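Local coordinates for AT5g51070/K3K7_27 (Arabidopsis thaliana, PDB 5GKM), which is the N-terminal domain of the chaperone ClpD, whose full-length form probably binds and hydrolyses ATP as a partner of the Clp protease, at residues Thr11-Arg16 with Ile118-Ile123. Numbering follows the deposited sequence.
Sequences TERAIR and IAPEHI
Pro-120 lies across the side chain of Arg-13: its CG packs 3.5 Å from Arg-13 CB and sits over the centre of one guanidinium face. The Arg-13 chain, extended at first, bends at chi3 (50°), which folds the guanidinium back over the proline ring. Proline suits the first turn of helix 120-130, where its missing N-H costs no helical bond and its ring offers a compact apolar surface. At the guanidinium edge, Arg-13 NH1 donates to the syn lone pair of Glu-121 OE2 over 3.1 Å, close to the guanidinium plane, although the two flat groups are turned 54° apart. Neither charge rests on this pair alone: Arg-13 NH2 also meets Glu-45 of helix 35-45, and Glu-121 OE2 meets Arg-156 of helix 146-158.

Thr-11 caps helix 12-27, OG1 accepting from Ala-14 N at 3.1 Å, the hydroxyl turned back over its own backbone, where it can reach this N-H of the first turn. Thr-11 N gives a nearly straight bond (169°) to Ile-118 O, 2.9 Å away. Ala-14, small enough for the helix to come close, places CB 3.5 Å from that same oxygen and 3.9 Å from Ile-123 CD1. Within 118-123, the N-cap residue Ala-119 gives its N-H to ND1 of His-122, in the imidazole plane, holding the ring at the start of its helix.

The contact thus joins the beginnings of two helices in the all-helical Clp N-terminal domain. Its buried acid would probably be kept ionised by the two arginines, while the alternating charges tie together four helices.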
loop_
_atom_site.group_PDB
_atom_site.type_symbol
_atom_site.label_atom_id
_atom_site.label_comp_id
_atom_site.label_asym_id
_atom_site.label_seq_id
_atom_site.Cartn_x
_atom_site.Cartn_y
_atom_site.Cartn_z
ATOM N N THR A 11 -5.138 10.336 7.602
ATOM C CA THR A 11 -5.284 11.529 6.848
ATOM C C THR A 11 -6.107 11.305 5.584
ATOM O O THR A 11 -6.291 10.221 5.118
ATOM C CB THR A 11 -3.963 12.160 6.427
ATOM O OG1 THR A 11 -3.330 11.373 5.424
ATOM C CG2 THR A 11 -3.048 12.332 7.634
ATOM N N GLU A 12 -6.590 12.426 5.074
ATOM C CA GLU A 12 -7.299 12.406 3.708
ATOM C C GLU A 12 -6.490 11.669 2.490
ATOM O O GLU A 12 -7.032 10.875 1.842
ATOM C CB GLU A 12 -7.669 13.829 3.263
ATOM C CG GLU A 12 -8.353 13.878 1.925
ATOM C CD GLU A 12 -8.414 15.291 1.327
ATOM O OE1 GLU A 12 -8.124 16.290 2.012
ATOM O OE2 GLU A 12 -8.635 15.405 0.119
ATOM N N ARG A 13 -5.193 11.914 2.474
ATOM C CA ARG A 13 -4.342 11.229 1.565
ATOM C C ARG A 13 -4.308 9.747 1.885
ATOM O O ARG A 13 -4.257 8.972 0.997
ATOM C CB ARG A 13 -2.901 11.718 1.564
ATOM C CG ARG A 13 -2.717 13.164 1.181
ATOM C CD ARG A 13 -1.250 13.557 1.065
ATOM N NE ARG A 13 -0.563 12.610 0.237
ATOM C CZ ARG A 13 0.636 12.147 0.485
ATOM N NH1 ARG A 13 1.309 12.588 1.519
ATOM N NH2 ARG A 13 1.136 11.211 -0.300
ATOM N N ALA A 14 -4.214 9.413 3.151
ATOM C CA ALA A 14 -4.107 8.011 3.474
ATOM C C ALA A 14 -5.378 7.244 3.083
ATOM O O ALA A 14 -5.320 6.155 2.641
ATOM C CB ALA A 14 -3.817 7.831 4.943
ATOM N N ILE A 15 -6.490 7.878 3.362
ATOM C CA ILE A 15 -7.775 7.289 3.059
ATOM C C ILE A 15 -7.920 7.120 1.551
ATOM O O ILE A 15 -8.402 6.145 1.125
ATOM C CB ILE A 15 -8.940 8.138 3.608
ATOM C CG1 ILE A 15 -8.895 8.214 5.120
ATOM C CG2 ILE A 15 -10.281 7.639 3.104
ATOM C CD1 ILE A 15 -9.318 6.964 5.734
ATOM N N ARG A 16 -7.454 8.093 0.794
ATOM C CA ARG A 16 -7.534 7.996 -0.631
ATOM C C ARG A 16 -6.694 6.836 -1.157
ATOM O O ARG A 16 -7.110 6.104 -1.983
ATOM C CB ARG A 16 -7.153 9.318 -1.275
ATOM C CG ARG A 16 -7.266 9.395 -2.766
ATOM C CD ARG A 16 -6.800 10.773 -3.223
ATOM N NE ARG A 16 -7.579 11.829 -2.640
ATOM C CZ ARG A 16 -7.054 12.816 -1.958
ATOM N NH1 ARG A 16 -5.743 12.847 -1.722
ATOM N NH2 ARG A 16 -7.843 13.739 -1.495
ATOM N N ILE A 118 -2.152 9.365 10.820
ATOM C CA ILE A 118 -1.531 8.293 10.065
ATOM C C ILE A 118 -1.602 8.728 8.609
ATOM O O ILE A 118 -2.642 8.880 8.067
ATOM C CB ILE A 118 -2.268 6.938 10.190
ATOM C CG1 ILE A 118 -2.151 6.336 11.571
ATOM C CG2 ILE A 118 -1.668 5.919 9.263
ATOM C CD1 ILE A 118 -3.154 6.814 12.554
ATOM N N ALA A 119 -0.449 8.978 8.051
ATOM C CA ALA A 119 -0.295 9.389 6.689
ATOM C C ALA A 119 0.074 8.225 5.788
ATOM O O ALA A 119 0.400 7.215 6.204
ATOM C CB ALA A 119 0.725 10.507 6.566
ATOM N N PRO A 120 0.048 8.486 4.484
ATOM C CA PRO A 120 0.460 7.429 3.556
ATOM C C PRO A 120 1.904 6.940 3.834
ATOM O O PRO A 120 2.233 5.831 3.607
ATOM C CB PRO A 120 0.401 8.131 2.188
ATOM C CG PRO A 120 -0.645 9.127 2.340
ATOM C CD PRO A 120 -0.446 9.651 3.733
ATOM N N GLU A 121 2.712 7.865 4.309
ATOM C CA GLU A 121 4.087 7.555 4.588
ATOM C C GLU A 121 4.219 6.533 5.724
ATOM O O GLU A 121 5.044 5.722 5.691
ATOM C CB GLU A 121 4.864 8.817 4.851
ATOM C CG GLU A 121 5.019 9.620 3.597
ATOM C CD GLU A 121 3.807 10.459 3.212
ATOM O OE1 GLU A 121 2.919 10.716 3.959
ATOM O OE2 GLU A 121 3.847 10.885 2.112
ATOM N N HIS A 122 3.365 6.644 6.727
ATOM C CA HIS A 122 3.319 5.662 7.772
ATOM C C HIS A 122 2.891 4.315 7.251
ATOM O O HIS A 122 3.355 3.324 7.687
ATOM C CB HIS A 122 2.342 6.036 8.864
ATOM C CG HIS A 122 2.699 7.295 9.616
ATOM N ND1 HIS A 122 1.971 8.406 9.578
ATOM C CD2 HIS A 122 3.752 7.562 10.436
ATOM C CE1 HIS A 122 2.533 9.318 10.344
ATOM N NE2 HIS A 122 3.624 8.805 10.855
ATOM N N ILE A 123 1.917 4.322 6.355
ATOM C CA ILE A 123 1.481 3.097 5.708
ATOM C C ILE A 123 2.596 2.470 4.888
ATOM O O ILE A 123 2.757 1.320 4.887
ATOM C CB ILE A 123 0.207 3.269 4.824
ATOM C CG1 ILE A 123 -0.932 3.827 5.683
ATOM C CG2 ILE A 123 -0.131 1.955 4.125
ATOM C CD1 ILE A 123 -2.164 4.269 4.922
#